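Local coordinates for protein Zn-dependent hydrolase, glyoxylase (Echinicola vietnamensis, PDB 6T5K) that probably hydrolyses beta-lactam antibiotics, carbapenems among them, to substituted beta-amino acids with the help of zinc, as a class B metallo-beta-lactamase, at residues A55-I60 / G224-K229; T39-S44 / L218-H223; N167-F172 / Q176-G181. All blocks are in the same frame, centred on the assembly; numbering follows the deposited sequence. Where two conformers were deposited one is given.

Interaction 1. Residues A55-I60 / G224-K229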
loop_
_atom_site.group_PDB
_atom_site.type_symbol
_atom_site.label_atom_id
_atom_site.label_comp_id
_atom_site.label_asym_id
_atom_site.label_seq_id
_atom_site.Cartn_x
_atom_site.Cartn_y
_atom_site.Cartn_z
ATOM N N ALA A 55 -6.733 10.532 -5.626
ATOM C CA ALA A 55 -6.590 9.960 -4.303
ATOM C C ALA A 55 -5.557 8.848 -4.353
ATOM O O ALA A 55 -5.541 8.055 -5.298
ATOM C CB ALA A 55 -7.938 9.454 -3.835
ATOM N N CYS A 56 -4.676 8.813 -3.352
ATOM C CA CYS A 56 -3.664 7.776 -3.211
ATOM C C CYS A 56 -3.932 7.040 -1.911
ATOM O O CYS A 56 -4.129 7.669 -0.863
ATOM C CB CYS A 56 -2.261 8.361 -3.163
ATOM S SG CYS A 56 -1.815 9.303 -4.645
ATOM N N ASN A 57 -3.953 5.717 -1.976
ATOM C CA ASN A 57 -4.236 4.889 -0.820
ATOM C C ASN A 57 -2.972 4.236 -0.273
ATOM O O ASN A 57 -2.092 3.822 -1.028
ATOM C CB ASN A 57 -5.198 3.754 -1.176
ATOM C CG ASN A 57 -6.515 4.246 -1.676
ATOM O OD1 ASN A 57 -6.998 5.338 -1.302
ATOM N ND2 ASN A 57 -7.134 3.445 -2.529
ATOM N N GLY A 58 -2.907 4.134 1.051
ATOM C CA GLY A 58 -2.078 3.148 1.705
ATOM C C GLY A 58 -2.905 2.411 2.739
ATOM O O GLY A 58 -4.110 2.638 2.884
ATOM N N MET A 59 -2.237 1.529 3.462
ATOM C CA MET A 59 -2.910 0.684 4.440
ATOM C C MET A 59 -2.174 0.816 5.766
ATOM O O MET A 59 -0.956 0.960 5.789
ATOM C CB MET A 59 -2.924 -0.791 3.992
ATOM C CG MET A 59 -3.581 -1.729 5.020
ATOM S SD MET A 59 -3.843 -3.419 4.398
ATOM C CE MET A 59 -2.177 -4.061 4.426
ATOM N N ILE A 60 -2.921 0.770 6.857
ATOM C CA ILE A 60 -2.376 0.602 8.195
ATOM C C ILE A 60 -2.969 -0.676 8.755
ATOM O O ILE A 60 -4.189 -0.870 8.702
ATOM C CB ILE A 60 -2.726 1.777 9.123
ATOM C CG1 ILE A 60 -2.567 3.108 8.413
ATOM C CG2 ILE A 60 -1.835 1.722 10.375
ATOM C CD1 ILE A 60 -3.148 4.237 9.189
ATOM N N GLY A 224 -8.367 4.960 -5.690
ATOM C CA GLY A 224 -9.786 4.675 -5.862
ATOM C C GLY A 224 -10.366 3.838 -4.746
ATOM O O GLY A 224 -9.736 3.578 -3.719
ATOM N N ASN A 225 -11.597 3.395 -4.986
ATOM C CA ASN A 225 -12.348 2.662 -3.980
ATOM C C ASN A 225 -11.807 1.249 -3.779
ATOM O O ASN A 225 -11.482 0.541 -4.740
ATOM C CB ASN A 225 -13.830 2.591 -4.364
ATOM C CG ASN A 225 -14.527 3.939 -4.269
ATOM O OD1 ASN A 225 -14.190 4.766 -3.435
ATOM N ND2 ASN A 225 -15.500 4.163 -5.136
ATOM N N TRP A 226 -11.741 0.822 -2.516
ATOM C CA TRP A 226 -11.480 -0.569 -2.235
ATOM C C TRP A 226 -12.763 -1.382 -2.418
ATOM O O TRP A 226 -13.882 -0.861 -2.476
ATOM C CB TRP A 226 -10.934 -0.683 -0.816
ATOM C CG TRP A 226 -11.698 0.097 0.197
ATOM C CD1 TRP A 226 -12.714 -0.361 0.974
ATOM C CD2 TRP A 226 -11.483 1.468 0.583
ATOM N NE1 TRP A 226 -13.159 0.632 1.799
ATOM C CE2 TRP A 226 -12.432 1.773 1.563
ATOM C CE3 TRP A 226 -10.608 2.467 0.157
ATOM C CZ2 TRP A 226 -12.497 3.023 2.158
ATOM C CZ3 TRP A 226 -10.690 3.706 0.728
ATOM C CH2 TRP A 226 -11.616 3.969 1.722
ATOM N N GLY A 227 -12.581 -2.676 -2.443
ATOM C CA GLY A 227 -13.669 -3.590 -2.710
ATOM C C GLY A 227 -13.253 -4.985 -2.302
ATOM O O GLY A 227 -12.471 -5.170 -1.370
ATOM N N ASP A 228 -13.811 -5.989 -2.981
ATOM C CA ASP A 228 -13.546 -7.395 -2.700
ATOM C C ASP A 228 -12.688 -8.005 -3.809
ATOM O O ASP A 228 -12.010 -7.283 -4.551
ATOM C CB ASP A 228 -14.879 -8.095 -2.436
ATOM C CG ASP A 228 -15.859 -7.944 -3.565
ATOM O OD1 ASP A 228 -15.479 -8.326 -4.697
ATOM O OD2 ASP A 228 -16.990 -7.402 -3.330
ATOM N N LYS A 229 -12.693 -9.353 -3.902
ATOM C CA LYS A 229 -11.878 -10.042 -4.894
ATOM C C LYS A 229 -12.168 -9.556 -6.307
ATOM O O LYS A 229 -11.322 -9.716 -7.187
ATOM C CB LYS A 229 -12.143 -11.556 -4.854
ATOM C CG LYS A 229 -11.324 -12.337 -3.887
ATOM C CD LYS A 229 -11.672 -13.822 -3.949
ATOM C CE LYS A 229 -12.890 -14.197 -3.151
ATOM N NZ LYS A 229 -14.203 -13.922 -3.762
HETATM O O HOH W 1 -9.541 5.955 -1.885
#
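Asn57 makes the one hydrogen bond between the two segments, to the backbone of Gly224. Its ND2 gives a hydrogen bond to Gly224 O of 2.9 Å, with an N-H...O angle of 161°. The acceptor lies almost in the amide plane of Asn57. The donor in turn lies in the carbonyl plane of Gly224. Water 1 closes a small ring beside this bond: it donates to Asn57 OD1 at 2.7 Å and to Gly224 O at 3.0 Å. Gly224 O thus receives two donors, and both ends of the carboxamide are used. This fixes the flip of the amide. ND2 also bonds to Pro221 O, so one nitrogen holds two carbonyls, one on either side of His223 in the sequence. The side chain gets there with CG anti to its own carbonyl carbon (chi1 -61°).

Asn57 lies on strand 54-63 of the larger sheet of the metallo-beta-lactamase alpha-beta/beta-alpha sandwich. Gly224 lies in the loop between strand 218-221 and helix 230-239. It directly follows His223, a zinc ligand, and the bond pins the loop just past that ligand. The side chain of Asn57 is itself about 9 Å from a zinc ion.

Trp226 turns the edge of its indole to the same amide: CE3 is 4.5 Å from Asn57 ND2, which lies near the ring plane. Its NE1 bonds to Glu21. Ala55 borders the contact more loosely, with its O 4.2 Å from Gly224 N.

Interaction 2. Residues T39-S44 / L218-H223. With ZN (zinc ion), chain H.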
loop_
_atom_site.group_PDB
_atom_site.type_symbol
_atom_site.label_atom_id
_atom_site.label_comp_id
_atom_site.label_asym_id
_atom_site.label_seq_id
_atom_site.Cartn_x
_atom_site.Cartn_y
_atom_site.Cartn_z
ATOM N N THR A 39 -7.563 -3.404 9.944
ATOM C CA THR A 39 -6.945 -2.685 8.844
ATOM C C THR A 39 -7.696 -1.408 8.514
ATOM O O THR A 39 -8.905 -1.271 8.752
ATOM C CB THR A 39 -6.718 -3.522 7.550
ATOM O OG1 THR A 39 -7.928 -3.641 6.793
ATOM C CG2 THR A 39 -6.150 -4.878 7.887
ATOM N N TYR A 40 -6.922 -0.461 8.006
ATOM C CA TYR A 40 -7.353 0.900 7.755
ATOM C C TYR A 40 -6.767 1.341 6.419
ATOM O O TYR A 40 -5.677 0.912 6.023
ATOM C CB TYR A 40 -6.786 1.846 8.823
ATOM C CG TYR A 40 -7.171 1.510 10.236
ATOM C CD1 TYR A 40 -6.698 0.350 10.857
ATOM C CD2 TYR A 40 -8.054 2.317 10.941
ATOM C CE1 TYR A 40 -7.080 0.025 12.142
ATOM C CE2 TYR A 40 -8.411 2.021 12.242
ATOM C CZ TYR A 40 -7.940 0.854 12.827
ATOM O OH TYR A 40 -8.298 0.532 14.115
ATOM N N VAL A 41 -7.490 2.198 5.714
ATOM C CA VAL A 41 -6.962 2.830 4.513
ATOM C C VAL A 41 -6.612 4.274 4.852
ATOM O O VAL A 41 -7.415 4.983 5.472
ATOM C CB VAL A 41 -7.967 2.761 3.352
ATOM C CG1 VAL A 41 -7.398 3.410 2.127
ATOM C CG2 VAL A 41 -8.382 1.318 3.083
ATOM N N HIS A 42 -5.397 4.698 4.518
ATOM C CA HIS A 42 -5.057 6.111 4.578
ATOM C C HIS A 42 -5.120 6.684 3.168
ATOM O O HIS A 42 -4.601 6.088 2.223
ATOM C CB HIS A 42 -3.743 6.385 5.302
ATOM C CG HIS A 42 -2.497 5.877 4.644
ATOM N ND1 HIS A 42 -1.825 6.602 3.680
ATOM C CD2 HIS A 42 -1.698 4.829 4.954
ATOM C CE1 HIS A 42 -0.685 6.002 3.405
ATOM N NE2 HIS A 42 -0.606 4.905 4.141
ATOM N N VAL A 43 -5.759 7.844 3.035
ATOM C CA VAL A 43 -6.039 8.446 1.734
ATOM C C VAL A 43 -5.467 9.848 1.734
ATOM O O VAL A 43 -5.819 10.661 2.598
ATOM C CB VAL A 43 -7.542 8.483 1.422
ATOM C CG1 VAL A 43 -7.768 9.015 0.011
ATOM C CG2 VAL A 43 -8.167 7.100 1.553
ATOM N N SER A 44 -4.598 10.126 0.769
ATOM C CA SER A 44 -4.041 11.455 0.531
ATOM C C SER A 44 -4.248 11.813 -0.938
ATOM O O SER A 44 -4.625 10.973 -1.756
ATOM C CB SER A 44 -2.562 11.495 0.918
ATOM O OG SER A 44 -1.827 10.452 0.307
ATOM N N LEU A 218 -11.284 -8.381 1.271
ATOM C CA LEU A 218 -11.125 -6.958 1.023
ATOM C C LEU A 218 -9.829 -6.751 0.263
ATOM O O LEU A 218 -8.785 -7.280 0.663
ATOM C CB LEU A 218 -11.102 -6.148 2.335
ATOM C CG LEU A 218 -10.946 -4.617 2.241
ATOM C CD1 LEU A 218 -12.181 -3.966 1.691
ATOM C CD2 LEU A 218 -10.626 -4.108 3.629
ATOM N N VAL A 219 -9.909 -5.979 -0.824
ATOM C CA VAL A 219 -8.762 -5.640 -1.658
ATOM C C VAL A 219 -8.707 -4.123 -1.760
ATOM O O VAL A 219 -9.693 -3.490 -2.166
ATOM C CB VAL A 219 -8.891 -6.279 -3.057
ATOM C CG1 VAL A 219 -7.758 -5.849 -3.979
ATOM C CG2 VAL A 219 -8.905 -7.792 -2.936
ATOM N N ILE A 220 -7.549 -3.553 -1.428
ATOM C CA ILE A 220 -7.326 -2.107 -1.401
ATOM C C ILE A 220 -6.403 -1.762 -2.567
ATOM O O ILE A 220 -5.245 -2.212 -2.587
ATOM C CB ILE A 220 -6.702 -1.638 -0.084
ATOM C CG1 ILE A 220 -7.549 -2.017 1.125
ATOM C CG2 ILE A 220 -6.404 -0.125 -0.156
ATOM C CD1 ILE A 220 -6.723 -2.021 2.395
ATOM N N PRO A 221 -6.873 -1.023 -3.565
ATOM C CA PRO A 221 -6.023 -0.626 -4.692
ATOM C C PRO A 221 -5.216 0.601 -4.312
ATOM O O PRO A 221 -5.472 1.248 -3.308
ATOM C CB PRO A 221 -7.055 -0.251 -5.770
ATOM C CG PRO A 221 -8.190 0.346 -4.947
ATOM C CD PRO A 221 -8.236 -0.449 -3.673
ATOM N N GLY A 222 -4.237 0.920 -5.151
ATOM C CA GLY A 222 -3.402 2.077 -4.902
ATOM C C GLY A 222 -4.106 3.390 -5.089
ATOM O O GLY A 222 -3.672 4.394 -4.510
ATOM N N HIS A 223 -5.200 3.400 -5.848
ATOM C CA HIS A 223 -5.994 4.592 -6.101
ATOM C C HIS A 223 -7.445 4.149 -6.208
ATOM O O HIS A 223 -7.719 3.084 -6.760
ATOM C CB HIS A 223 -5.541 5.260 -7.411
ATOM C CG HIS A 223 -4.069 5.569 -7.446
ATOM N ND1 HIS A 223 -3.522 6.700 -6.872
ATOM C CD2 HIS A 223 -3.030 4.865 -7.951
ATOM C CE1 HIS A 223 -2.206 6.675 -7.027
ATOM N NE2 HIS A 223 -1.885 5.579 -7.697
HETATM ZN ZN ZN H . 0.152 4.786 -7.846
HETATM O O HOH W 2 2.099 5.347 -8.494
HETATM O O HOH W 3 -0.665 4.207 -9.914
#
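Thr39 starts the contact by passing alongside Leu218. The two side chains point in opposite directions and slide past each other, and the nearest pair is Thr39 OG1 and Leu218 CD2 at 4.2 Å. This is a loose touch. The hydroxyl has its polar partner in Ser36, to which OG1 is hydrogen-bonded. Val177 packs against both Thr39 and Leu218.

Tyr40 turns away from strand 218-221, as expected of alternate residues on a strand. Val41 turns back toward it and makes the main contact. Val41 and Ile220 meet tip to tip. The CG2 methyl of Val41 is 3.8 Å from Ile220 CD1 and also lies 4.0 Å from Ile220 CG1 and 4.1 Å from Ile220 CG2. One methyl thus touches three carbons of the isoleucine. Val41 directs this branch with CG1 anti to the backbone N (chi1 -180°), which leaves CG2 beside that nitrogen. Trp226 lies against Val41 and Ile220 too.

Farther along the chain, strand 218-221 runs into the loop that carries His223. Its NE2 binds a zinc ion at 2.2 Å, together with Asp104, Cys182 and two waters. Thr39 and Val41 belong to one sheet and Leu218 and Ile220 to the other. The packing of Val41 on Ile220 is part of the core between the two sheets of the alpha-beta/beta-alpha sandwich, the fold of metallo-beta-lactamases.

Interaction 3. Residues N167-F172 / Q176-G181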
loop_
_atom_site.group_PDB
_atom_site.type_symbol
_atom_site.label_atom_id
_atom_site.label_comp_id
_atom_site.label_asym_id
_atom_site.label_seq_id
_atom_site.Cartn_x
_atom_site.Cartn_y
_atom_site.Cartn_z
ATOM N N ASN A 167 6.934 -3.765 -7.971
ATOM C CA ASN A 167 5.777 -3.694 -7.107
ATOM C C ASN A 167 5.506 -4.940 -6.268
ATOM O O ASN A 167 5.654 -6.007 -6.738
ATOM C CB ASN A 167 4.535 -3.156 -7.830
ATOM C CG ASN A 167 4.185 -3.913 -9.116
ATOM O OD1 ASN A 167 3.508 -3.412 -9.969
ATOM N ND2 ASN A 167 4.595 -5.080 -9.185
ATOM N N VAL A 168 5.122 -4.722 -5.017
ATOM C CA VAL A 168 4.820 -5.789 -4.080
ATOM C C VAL A 168 3.453 -5.554 -3.477
ATOM O O VAL A 168 2.926 -4.443 -3.511
ATOM C CB VAL A 168 5.863 -5.962 -2.957
ATOM C CG1 VAL A 168 7.188 -6.343 -3.583
ATOM C CG2 VAL A 168 6.017 -4.682 -2.166
ATOM N N ILE A 169 2.901 -6.614 -2.891
ATOM C CA ILE A 169 1.636 -6.511 -2.180
ATOM C C ILE A 169 1.869 -6.672 -0.687
ATOM O O ILE A 169 2.888 -7.230 -0.232
ATOM C CB ILE A 169 0.533 -7.456 -2.705
ATOM C CG1 ILE A 169 0.936 -8.928 -2.588
ATOM C CG2 ILE A 169 0.240 -7.090 -4.136
ATOM C CD1 ILE A 169 0.776 -9.478 -1.202
ATOM N N GLY A 170 0.848 -6.262 0.078
ATOM C CA GLY A 170 0.782 -6.587 1.486
ATOM C C GLY A 170 -0.440 -7.447 1.735
ATOM O O GLY A 170 -1.520 -7.160 1.222
ATOM N N TYR A 171 -0.275 -8.515 2.500
ATOM C CA TYR A 171 -1.347 -9.460 2.782
ATOM C C TYR A 171 -1.474 -9.617 4.286
ATOM O O TYR A 171 -0.494 -9.931 4.968
ATOM C CB TYR A 171 -1.018 -10.807 2.159
ATOM C CG TYR A 171 -1.989 -11.891 2.517
ATOM C CD1 TYR A 171 -3.357 -11.787 2.241
ATOM C CD2 TYR A 171 -1.534 -13.030 3.152
ATOM C CE1 TYR A 171 -4.213 -12.826 2.576
ATOM C CE2 TYR A 171 -2.370 -14.050 3.485
ATOM C CZ TYR A 171 -3.698 -13.959 3.192
ATOM O OH TYR A 171 -4.514 -15.006 3.546
ATOM N N PHE A 172 -2.684 -9.421 4.793
ATOM C CA PHE A 172 -2.976 -9.546 6.222
ATOM C C PHE A 172 -4.016 -10.638 6.371
ATOM O O PHE A 172 -5.222 -10.392 6.168
ATOM C CB PHE A 172 -3.501 -8.243 6.791
ATOM C CG PHE A 172 -3.809 -8.317 8.247
ATOM C CD1 PHE A 172 -2.821 -8.619 9.162
ATOM C CD2 PHE A 172 -5.082 -8.144 8.692
ATOM C CE1 PHE A 172 -3.103 -8.675 10.511
ATOM C CE2 PHE A 172 -5.358 -8.207 10.008
ATOM C CZ PHE A 172 -4.376 -8.486 10.925
ATOM N N GLN A 176 -8.266 -11.286 6.090
ATOM C CA GLN A 176 -8.326 -11.603 4.652
ATOM C C GLN A 176 -8.368 -10.304 3.818
ATOM O O GLN A 176 -9.225 -10.084 2.956
ATOM C CB GLN A 176 -9.476 -12.572 4.308
ATOM C CG GLN A 176 -9.148 -14.007 4.548
ATOM C CD GLN A 176 -8.001 -14.582 3.633
ATOM O OE1 GLN A 176 -7.665 -14.058 2.611
ATOM N NE2 GLN A 176 -7.459 -15.719 4.039
ATOM N N VAL A 177 -7.333 -9.468 4.072
ATOM C CA VAL A 177 -7.192 -8.173 3.428
ATOM C C VAL A 177 -5.914 -8.150 2.612
ATOM O O VAL A 177 -4.843 -8.529 3.092
ATOM C CB VAL A 177 -7.137 -7.048 4.479
ATOM C CG1 VAL A 177 -6.888 -5.677 3.808
ATOM C CG2 VAL A 177 -8.404 -7.005 5.276
ATOM N N LEU A 178 -6.014 -7.612 1.413
ATOM C CA LEU A 178 -4.866 -7.415 0.557
ATOM C C LEU A 178 -4.724 -5.935 0.272
ATOM O O LEU A 178 -5.680 -5.308 -0.211
ATOM C CB LEU A 178 -5.065 -8.123 -0.796
ATOM C CG LEU A 178 -3.846 -8.071 -1.726
ATOM C CD1 LEU A 178 -2.924 -9.235 -1.442
ATOM C CD2 LEU A 178 -4.235 -8.064 -3.195
ATOM N N PHE A 179 -3.522 -5.401 0.514
ATOM C CA PHE A 179 -3.141 -4.102 -0.024
ATOM C C PHE A 179 -2.454 -4.368 -1.363
ATOM O O PHE A 179 -1.309 -4.848 -1.407
ATOM C CB PHE A 179 -2.240 -3.291 0.898
ATOM C CG PHE A 179 -1.912 -1.957 0.317
ATOM C CD1 PHE A 179 -2.896 -0.998 0.175
ATOM C CD2 PHE A 179 -0.636 -1.678 -0.139
ATOM C CE1 PHE A 179 -2.609 0.220 -0.412
ATOM C CE2 PHE A 179 -0.342 -0.474 -0.734
ATOM C CZ PHE A 179 -1.325 0.495 -0.851
ATOM N N GLY A 180 -3.166 -4.081 -2.462
ATOM C CA GLY A 180 -2.636 -4.333 -3.789
ATOM C C GLY A 180 -1.719 -3.250 -4.298
ATOM O O GLY A 180 -0.934 -3.500 -5.209
ATOM N N GLY A 181 -1.775 -2.065 -3.700
ATOM C CA GLY A 181 -1.013 -0.947 -4.222
ATOM C C GLY A 181 -1.394 -0.688 -5.667
ATOM O O GLY A 181 -2.470 -1.089 -6.123
HETATM O O HOH W 4 1.793 -3.180 -5.618
#
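Gly170 O takes the shortest direct hydrogen bond between the two strands, 2.8 Å from Phe179 N. The N-H...O angle is 150°, and the donor sits somewhat tilted from the carbonyl plane. The same oxygen receives a CA-H...O contact from Leu178 CA. Gly170 N bonds back to Phe179 O at 3.0 Å, so Gly170 and Phe179 form an antiparallel hydrogen-bonded pair. Phe172 and Val177 form the next such pair. There Phe172 N reaches Val177 O at 2.9 Å, and Val177 N returns a bond to Phe172 O. Tyr171 and Leu178 lie between them as a non-hydrogen-bonded pair.

Tyr171 and Leu178 share one face of the sheet. Ile169 crosses Leu178 at about a right angle, with CD1 3.7 Å from Leu178 CD1. Ile169 CG1 stands between the backbone N and the carbonyl carbon (chi1 61°), and this turns its end toward the leucine. The Tyr171 ring has the amide of Gln176 at its edge. Gln176 OE1 lies in the ring plane, while the ring and amide planes are 55° apart. Tyr171 OH is 3.1 Å from Gln176 NE2. Tyr213 stacks on the tyrosine ring.

Phe172, Val177 and Phe179 project from the other face. Val177 and Phe179 pack on Met59 and Phe172 on Val61, both from the larger sheet. The ring of Phe179 has Gly181 N over its centre. Beyond the Gly170-Phe179 pair, water 4 donates to both Val168 O and Gly180 O and bridges the diverging backbones.

Gln176 and Val177 both face Phe172, which makes a G1 beta bulge where the chain comes out of the turn. The whole is a beta hairpin of the smaller sheet of the metallo-beta-lactamase sandwich, and strand 177-181 leads straight to the zinc ligand Cys182.

How the interactions relate
Interactions 1 and 2 alternate along the chain and join the larger sheet to the chain of strand 218-221 and the loop after it. Interaction 3 is nested within the loop each of them closes. Its strands both belong to the smaller sheet, where strand 177-181 is the neighbour of strand 218-221. Interactions 2 and 3 are buried, while interaction 1 is only partly so. Their chemistry follows their place. Interaction 3 is backbone pairing within a sheet, interaction 2 is apolar packing between sheets, and interaction 1 is a polar side-chain tie to a loop. Met59 of 55-60 and Ile220 of 218-223 both pack on Phe179 of 176-181.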